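Local coordinates for protein levoglucosan dehydrogenase (Pseudarthrobacter phenanthrenivorans, PDB 6A3F) that catalyses the NAD(+)-dependent oxidation of levoglucosan to 3-dehydrolevoglucosan, working as a homotetramer of the Gfo/Idh/MocA family, at residues 122-127 with 210-215; 266-271 with 391-396. One frame throughout, in Å; residues are numbered along the deposited sequence.

Contact 1 of 2, residues 122-127 with 210-215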
ATOM      1  N   CYS B 122      12.947  32.880   6.496  1.00 24.06           N
ATOM      2  CA  CYS B 122      14.185  32.269   6.810  1.00 23.96           C
ATOM      3  C   CYS B 122      14.060  30.748   6.801  1.00 24.51           C
ATOM      4  O   CYS B 122      13.116  30.195   7.335  1.00 23.55           O
ATOM      5  CB  CYS B 122      14.661  32.777   8.165  1.00 24.47           C
ATOM      6  SG  CYS B 122      16.301  32.183   8.633  1.00 25.40           S
ATOM      7  N   GLU B 123      15.073  30.104   6.256  1.00 24.25           N
ATOM      8  CA  GLU B 123      15.187  28.626   6.328  1.00 25.82           C
ATOM      9  C   GLU B 123      15.271  28.141   7.768  1.00 26.79           C
ATOM     10  O   GLU B 123      15.717  28.852   8.695  1.00 25.60           O
ATOM     11  CB  GLU B 123      16.423  28.117   5.599  1.00 25.33           C
ATOM     12  CG  GLU B 123      16.099  27.614   4.217  1.00 30.24           C
ATOM     13  CD  GLU B 123      15.286  26.320   4.208  1.00 28.85           C
ATOM     14  OE1 GLU B 123      14.738  25.929   5.251  1.00 25.61           O
ATOM     15  OE2 GLU B 123      15.173  25.740   3.129  1.00 34.28           O
ATOM     16  N   LYS B 124      14.886  26.886   7.940  1.00 22.97           N
ATOM     17  CA  LYS B 124      15.026  26.228   9.212  1.00 23.18           C
ATOM     18  C   LYS B 124      16.362  25.481   9.312  1.00 24.26           C
ATOM     19  O   LYS B 124      17.038  25.290   8.282  1.00 25.88           O
ATOM     20  CB  LYS B 124      13.852  25.267   9.420  1.00 23.33           C
ATOM     21  CG  LYS B 124      13.390  24.486   8.197  1.00 24.62           C
ATOM     22  CD  LYS B 124      14.412  23.614   7.508  1.00 23.92           C
ATOM     23  CE  LYS B 124      15.006  22.530   8.366  1.00 24.18           C
ATOM     24  NZ  LYS B 124      16.060  21.778   7.649  1.00 23.99           N
ATOM     25  N   PRO B 125      16.787  25.053  10.528  1.00 21.83           N
ATOM     26  CA  PRO B 125      16.286  25.569  11.811  1.00 24.42           C
ATOM     27  C   PRO B 125      16.523  27.096  11.909  1.00 23.05           C
ATOM     28  O   PRO B 125      17.292  27.663  11.136  1.00 27.33           O
ATOM     29  CB  PRO B 125      17.080  24.764  12.832  1.00 24.59           C
ATOM     30  CG  PRO B 125      18.415  24.514  12.147  1.00 25.63           C
ATOM     31  CD  PRO B 125      18.045  24.315  10.697  1.00 25.08           C
ATOM     32  N   LEU B 126      15.884  27.771  12.842  1.00 24.63           N
ATOM     33  CA  LEU B 126      15.930  29.207  12.742  1.00 23.74           C
ATOM     34  C   LEU B 126      17.397  29.663  12.875  1.00 23.45           C
ATOM     35  O   LEU B 126      17.879  30.494  12.136  1.00 25.62           O
ATOM     36  CB  LEU B 126      15.049  29.807  13.831  1.00 26.24           C
ATOM     37  CG  LEU B 126      14.847  31.319  13.687  1.00 27.94           C
ATOM     38  CD1 LEU B 126      14.075  31.643  12.423  1.00 30.30           C
ATOM     39  CD2 LEU B 126      14.137  31.902  14.907  1.00 31.53           C
ATOM     40  N   ALA B 127      18.101  29.063  13.800  1.00 27.96           N
ATOM     41  CA  ALA B 127      19.522  29.298  13.946  1.00 31.56           C
ATOM     42  C   ALA B 127      20.227  28.024  14.459  1.00 36.48           C
ATOM     43  O   ALA B 127      19.581  27.007  14.750  1.00 33.13           O
ATOM     44  CB  ALA B 127      19.698  30.478  14.883  1.00 31.61           C
ATOM     45  N   ILE B 210      16.068  17.690  10.257  1.00 22.20           N
ATOM     46  CA  ILE B 210      14.838  16.962   9.839  1.00 20.55           C
ATOM     47  C   ILE B 210      13.887  16.764  11.015  1.00 22.41           C
ATOM     48  O   ILE B 210      12.671  16.853  10.830  1.00 21.20           O
ATOM     49  CB  ILE B 210      15.142  15.668   9.077  1.00 19.30           C
ATOM     50  CG1 ILE B 210      16.123  14.753   9.803  1.00 18.35           C
ATOM     51  CG2 ILE B 210      15.580  16.012   7.654  1.00 19.00           C
ATOM     52  CD1 ILE B 210      16.330  13.382   9.152  1.00 17.52           C
ATOM     53  N   ALA B 211      14.363  16.563  12.231  1.00 21.42           N
ATOM     54  CA  ALA B 211      13.360  16.446  13.298  1.00 21.04           C
ATOM     55  C   ALA B 211      12.569  17.737  13.488  1.00 20.98           C
ATOM     56  O   ALA B 211      11.405  17.676  13.893  1.00 19.80           O
ATOM     57  CB  ALA B 211      14.019  16.004  14.576  1.00 20.76           C
ATOM     58  N   THR B 212      13.170  18.914  13.241  1.00 19.65           N
ATOM     59  CA  THR B 212      12.454  20.181  13.421  1.00 21.10           C
ATOM     60  C   THR B 212      11.201  20.226  12.532  1.00 21.15           C
ATOM     61  O   THR B 212      10.205  20.826  12.933  1.00 19.97           O
ATOM     62  CB  THR B 212      13.376  21.376  13.168  1.00 21.15           C
ATOM     63  OG1 THR B 212      13.932  21.164  11.874  1.00 21.22           O
ATOM     64  CG2 THR B 212      14.497  21.507  14.196  1.00 21.32           C
ATOM     65  N   HIS B 213      11.254  19.628  11.332  1.00 20.20           N
ATOM     66  CA  HIS B 213      10.050  19.577  10.463  1.00 21.44           C
ATOM     67  C   HIS B 213       8.910  18.828  11.175  1.00 19.81           C
ATOM     68  O   HIS B 213       7.718  19.232  11.151  1.00 20.61           O
ATOM     69  CB  HIS B 213      10.388  18.925   9.115  1.00 20.23           C
ATOM     70  CG  HIS B 213      11.185  19.765   8.185  1.00 17.62           C
ATOM     71  ND1 HIS B 213      10.735  20.954   7.746  1.00 18.78           N
ATOM     72  CD2 HIS B 213      12.377  19.534   7.554  1.00 17.08           C
ATOM     73  CE1 HIS B 213      11.633  21.464   6.903  1.00 19.27           C
ATOM     74  NE2 HIS B 213      12.654  20.611   6.767  1.00 18.58           N
ATOM     75  N   VAL B 214       9.265  17.725  11.818  1.00 20.86           N
ATOM     76  CA  VAL B 214       8.297  16.890  12.529  1.00 20.78           C
ATOM     77  C   VAL B 214       7.812  17.606  13.787  1.00 21.46           C
ATOM     78  O   VAL B 214       6.623  17.529  14.119  1.00 20.29           O
ATOM     79  CB  VAL B 214       8.855  15.497  12.861  1.00 23.94           C
ATOM     80  CG1 VAL B 214       7.822  14.620  13.583  1.00 25.36           C
ATOM     81  CG2 VAL B 214       9.315  14.825  11.576  1.00 26.01           C
ATOM     82  N   ILE B 215       8.724  18.256  14.508  1.00 20.57           N
ATOM     83  CA  ILE B 215       8.349  19.019  15.713  1.00 21.20           C
ATOM     84  C   ILE B 215       7.366  20.133  15.356  1.00 21.66           C
ATOM     85  O   ILE B 215       6.355  20.294  16.063  1.00 22.25           O
ATOM     86  CB  ILE B 215       9.617  19.551  16.434  1.00 20.85           C
ATOM     87  CG1 ILE B 215      10.412  18.370  16.996  1.00 21.85           C
ATOM     88  CG2 ILE B 215       9.284  20.559  17.499  1.00 23.02           C
ATOM     89  CD1 ILE B 215      11.807  18.746  17.387  1.00 23.46           C
TER
HETATM   90  O   HOH W   1      14.833  21.085   5.084  1.00 23.85           O
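Lys124 runs its bent aliphatic chain past the imidazole of His213, the two side chains crossing at about a right angle. Three carbons share the touch. CE of Lys124 comes within 3.4 Å of NE2 of His213, approaching the ring obliquely. CG of Lys124 is 3.7 Å from CE1 of His213, and CD lies against both of these ring atoms. A coiled chain makes this possible: chi1 of 39° sets CG between the backbone N and the carbonyl carbon, and further bends at chi2 (58°) and chi3 (60°) curl the lysine alongside the CE1/NE2 side of the ring. This is the tight part. The other half of the contact is looser: CE of Lys124 passes 3.9 Å from OG1 of Thr212, a hydroxyl already bonded to the carbonyl of Gly208, and CB of Pro125 only grazes CG2 of Thr212 at 4.4 Å. Water marks the polar side. One molecule accepts from NZ of Lys124 at 2.9 Å and lies in the imidazole plane at the ring edge, 2.8 Å from NE2 of His213, joining the two residues where they have no direct polar bond. The ammonium also forms a salt bridge with Asp209, while Tyr153 meets the His213 ring edge-to-face. On the loop, the carboxylate of Glu123 accepts the backbone N-H of Lys124 through the anti lone pair of OE1, and the peptide bond before Pro125 is cis. The loop follows a Rossmann strand and helix 206-221 belongs to the substrate-binding domain, so the contact joins the two domains at the active site. Lys124 binds both NADH and levoglucosan, and His213 binds levoglucosan; their shared water implies a polar network between these two ligand-binding groups even in the apo enzyme.

Contact 2 of 2, residues 266-271 with 391-396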
ATOM      1  N   ASP B 266      23.347  11.563  14.058  1.00 21.14           N
ATOM      2  CA  ASP B 266      22.750  10.953  12.852  1.00 22.62           C
ATOM      3  C   ASP B 266      21.256  10.598  13.086  1.00 23.46           C
ATOM      4  O   ASP B 266      20.483  10.449  12.124  1.00 21.85           O
ATOM      5  CB  ASP B 266      23.465   9.669  12.464  1.00 22.77           C
ATOM      6  CG  ASP B 266      24.839   9.929  11.809  1.00 21.87           C
ATOM      7  OD1 ASP B 266      25.041  10.981  11.139  1.00 22.40           O
ATOM      8  OD2 ASP B 266      25.681   9.013  12.020  1.00 24.27           O
ATOM      9  N   GLU B 267      20.866  10.551  14.358  1.00 22.65           N
ATOM     10  CA  GLU B 267      19.573  10.003  14.748  1.00 22.56           C
ATOM     11  C   GLU B 267      19.165  10.555  16.108  1.00 23.40           C
ATOM     12  O   GLU B 267      20.029  10.692  17.002  1.00 20.87           O
ATOM     13  CB  GLU B 267      19.637   8.480  14.791  1.00 19.78           C
ATOM     14  CG  GLU B 267      18.299   7.821  15.125  1.00 22.52           C
ATOM     15  CD  GLU B 267      18.222   6.340  14.788  1.00 22.84           C
ATOM     16  OE1 GLU B 267      18.896   5.927  13.863  1.00 22.41           O
ATOM     17  OE2 GLU B 267      17.484   5.589  15.474  1.00 25.80           O
ATOM     18  N   VAL B 268      17.863  10.899  16.222  1.00 22.13           N
ATOM     19  CA  VAL B 268      17.301  11.351  17.450  1.00 22.58           C
ATOM     20  C   VAL B 268      15.997  10.584  17.689  1.00 22.38           C
ATOM     21  O   VAL B 268      15.205  10.415  16.774  1.00 18.99           O
ATOM     22  CB  VAL B 268      17.065  12.871  17.462  1.00 23.17           C
ATOM     23  CG1 VAL B 268      16.192  13.355  16.315  1.00 23.77           C
ATOM     24  CG2 VAL B 268      16.483  13.333  18.793  1.00 23.27           C
ATOM     25  N   MET B 269      15.806  10.064  18.894  1.00 20.86           N
ATOM     26  CA  MET B 269      14.447   9.732  19.306  1.00 22.24           C
ATOM     27  C   MET B 269      14.123  10.437  20.619  1.00 24.38           C
ATOM     28  O   MET B 269      14.991  10.587  21.486  1.00 23.84           O
ATOM     29  CB  MET B 269      14.225   8.219  19.413  1.00 25.18           C
ATOM     30  CG  MET B 269      14.918   7.511  20.537  1.00 27.20           C
ATOM     31  SD  MET B 269      14.660   5.689  20.597  1.00 29.27           S
ATOM     32  CE  MET B 269      16.047   5.227  21.636  1.00 32.75           C
ATOM     33  N   THR B 270      12.881  10.887  20.743  1.00 22.60           N
ATOM     34  CA  THR B 270      12.486  11.581  21.960  1.00 22.56           C
ATOM     35  C   THR B 270      11.045  11.206  22.277  1.00 23.73           C
ATOM     36  O   THR B 270      10.194  11.209  21.350  1.00 20.52           O
ATOM     37  CB  THR B 270      12.678  13.093  21.833  1.00 24.11           C
ATOM     38  OG1 THR B 270      12.424  13.669  23.124  1.00 22.85           O
ATOM     39  CG2 THR B 270      11.786  13.745  20.794  1.00 25.38           C
ATOM     40  N   MET B 271      10.778  10.939  23.568  1.00 23.22           N
ATOM     41  CA  MET B 271       9.408  10.904  24.050  1.00 20.51           C
ATOM     42  C   MET B 271       8.983  12.329  24.423  1.00 20.87           C
ATOM     43  O   MET B 271       9.818  13.230  24.643  1.00 23.06           O
ATOM     44  CB  MET B 271       9.241   9.955  25.230  1.00 23.31           C
ATOM     45  CG  MET B 271       9.756   8.538  25.000  1.00 25.46           C
ATOM     46  SD  MET B 271       9.279   7.338  26.282  1.00 26.86           S
ATOM     47  CE  MET B 271      10.409   7.799  27.606  1.00 27.11           C
ATOM     48  N   ASP B 391      16.996  22.458  22.144  1.00 25.35           N
ATOM     49  CA  ASP B 391      17.970  22.576  23.272  1.00 27.44           C
ATOM     50  C   ASP B 391      17.605  21.630  24.422  1.00 27.27           C
ATOM     51  O   ASP B 391      18.498  21.032  25.028  1.00 28.54           O
ATOM     52  CB  ASP B 391      18.020  24.004  23.785  1.00 27.56           C
ATOM     53  CG  ASP B 391      18.830  24.915  22.868  1.00 32.40           C
ATOM     54  OD1 ASP B 391      19.548  24.418  21.975  1.00 39.16           O
ATOM     55  OD2 ASP B 391      18.758  26.103  23.096  1.00 37.91           O
ATOM     56  N   ALA B 392      16.312  21.466  24.682  1.00 23.82           N
ATOM     57  CA  ALA B 392      15.823  20.572  25.716  1.00 25.20           C
ATOM     58  C   ALA B 392      16.116  19.113  25.369  1.00 24.50           C
ATOM     59  O   ALA B 392      16.471  18.317  26.230  1.00 25.09           O
ATOM     60  CB  ALA B 392      14.362  20.810  25.983  1.00 28.05           C
ATOM     61  N   ILE B 393      16.004  18.759  24.107  1.00 22.79           N
ATOM     62  CA  ILE B 393      16.276  17.395  23.673  1.00 23.00           C
ATOM     63  C   ILE B 393      17.755  17.064  23.892  1.00 23.64           C
ATOM     64  O   ILE B 393      18.116  16.003  24.390  1.00 25.67           O
ATOM     65  CB  ILE B 393      15.807  17.248  22.203  1.00 23.54           C
ATOM     66  CG1 ILE B 393      14.277  17.174  22.151  1.00 22.84           C
ATOM     67  CG2 ILE B 393      16.500  16.065  21.582  1.00 23.36           C
ATOM     68  CD1 ILE B 393      13.695  17.163  20.737  1.00 22.88           C
ATOM     69  N   VAL B 394      18.611  17.994  23.541  1.00 24.85           N
ATOM     70  CA  VAL B 394      20.081  17.790  23.680  1.00 26.81           C
ATOM     71  C   VAL B 394      20.460  17.662  25.166  1.00 23.81           C
ATOM     72  O   VAL B 394      21.173  16.762  25.550  1.00 23.57           O
ATOM     73  CB  VAL B 394      20.847  18.936  22.999  1.00 28.99           C
ATOM     74  CG1 VAL B 394      22.346  18.826  23.263  1.00 30.01           C
ATOM     75  CG2 VAL B 394      20.600  18.987  21.496  1.00 27.25           C
ATOM     76  N   GLU B 395      19.942  18.527  25.983  1.00 28.17           N
ATOM     77  CA  GLU B 395      20.181  18.453  27.436  1.00 27.46           C
ATOM     78  C   GLU B 395      19.601  17.154  28.028  1.00 29.46           C
ATOM     79  O   GLU B 395      20.248  16.434  28.827  1.00 26.44           O
ATOM     80  CB  GLU B 395      19.513  19.653  28.070  1.00 30.34           C
ATOM     81  CG  GLU B 395      19.747  19.729  29.564  1.00 31.90           C
ATOM     82  CD  GLU B 395      18.968  20.811  30.269  1.00 38.93           C
ATOM     83  OE1 GLU B 395      18.439  21.714  29.594  1.00 48.05           O
ATOM     84  OE2 GLU B 395      18.902  20.749  31.508  1.00 53.25           O
ATOM     85  N   SER B 396      18.358  16.830  27.651  1.00 27.19           N
ATOM     86  CA  SER B 396      17.768  15.566  28.080  1.00 25.41           C
ATOM     87  C   SER B 396      18.655  14.358  27.740  1.00 23.72           C
ATOM     88  O   SER B 396      18.828  13.412  28.564  1.00 26.03           O
ATOM     89  CB  SER B 396      16.386  15.354  27.490  1.00 26.31           C
ATOM     90  OG  SER B 396      16.081  13.979  27.589  1.00 26.83           O
TER
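OG1 of Thr270, whose CB points toward Ile393 on helix 380-399, donates to the carbonyl O of Met271 at 3.0 Å. The bond is bent: the C=O...donor angle is 126°, and the hydroxyl stands 30° out of the carbonyl plane. The single hydroxyl proton goes to Met271 O, and the carbonyl of Asn229 on the neighbouring strand offers a weak alternative acceptor. With OG1 turned opposite the backbone N (chi1 -173°), the methyl CG2 is left to meet the helix, and it packs 3.9 Å from CD1 of Ile393. The hydroxyl oxygen also lies 4.1 Å from CG1 of Ile393, a plain van der Waals approach. Two residues back along the strand, CG2 of Val268 touches CG2 of Ile393, again at 3.9 Å. Ile393 thus uses both its branches: the ethyl arm, beside the backbone N, reaches Thr270, and the short methyl reaches Val268. Each strand side chain crosses the isoleucine at about a right angle. Ala230 of strand 225-233 and Leu207 of helix 206-221 also touch Ile393, enclosing it between the sheet and a second helix. Met269, between the two strand residues that touch the helix, points away from helix 380-399 and packs on Gly280 of a second subunit. One face of the substrate-binding domain's sheet therefore carries the helix, and the opposite face meets a second subunit here, at Met269. Across the 266-271 and 391-396 pairing the chemistry is almost wholly apolar, and the threonine hydroxyl bonds to the carbonyl of the next residue on its own strand, which implies that shape and burial, not directed bonds, seat the helix here.

Contact 1 and contact 2 lie in series along the chain, and the centres of contacts 1 and 2 are about 14 Å apart. Helix 206-221, one half of contact 1, also touches contact 2. It offers Thr212 and His213 to contact 1; from the same turns Ala211 CB packs 3.8 Å from Val268 CG1, and Ile215 CD1 lies 4.2 Å from Ile393 CD1. These two packing pairs connect the strand and helix of contact 2 to the helix that carries His213. Contact 1 contributes binding residues for sugar and nucleotide directly, whereas contact 2 sits behind them: the side chain of Val268 is about 9 Å from that of Asp209 and about 11 Å from that of Gln183, both levoglucosan-binding residues.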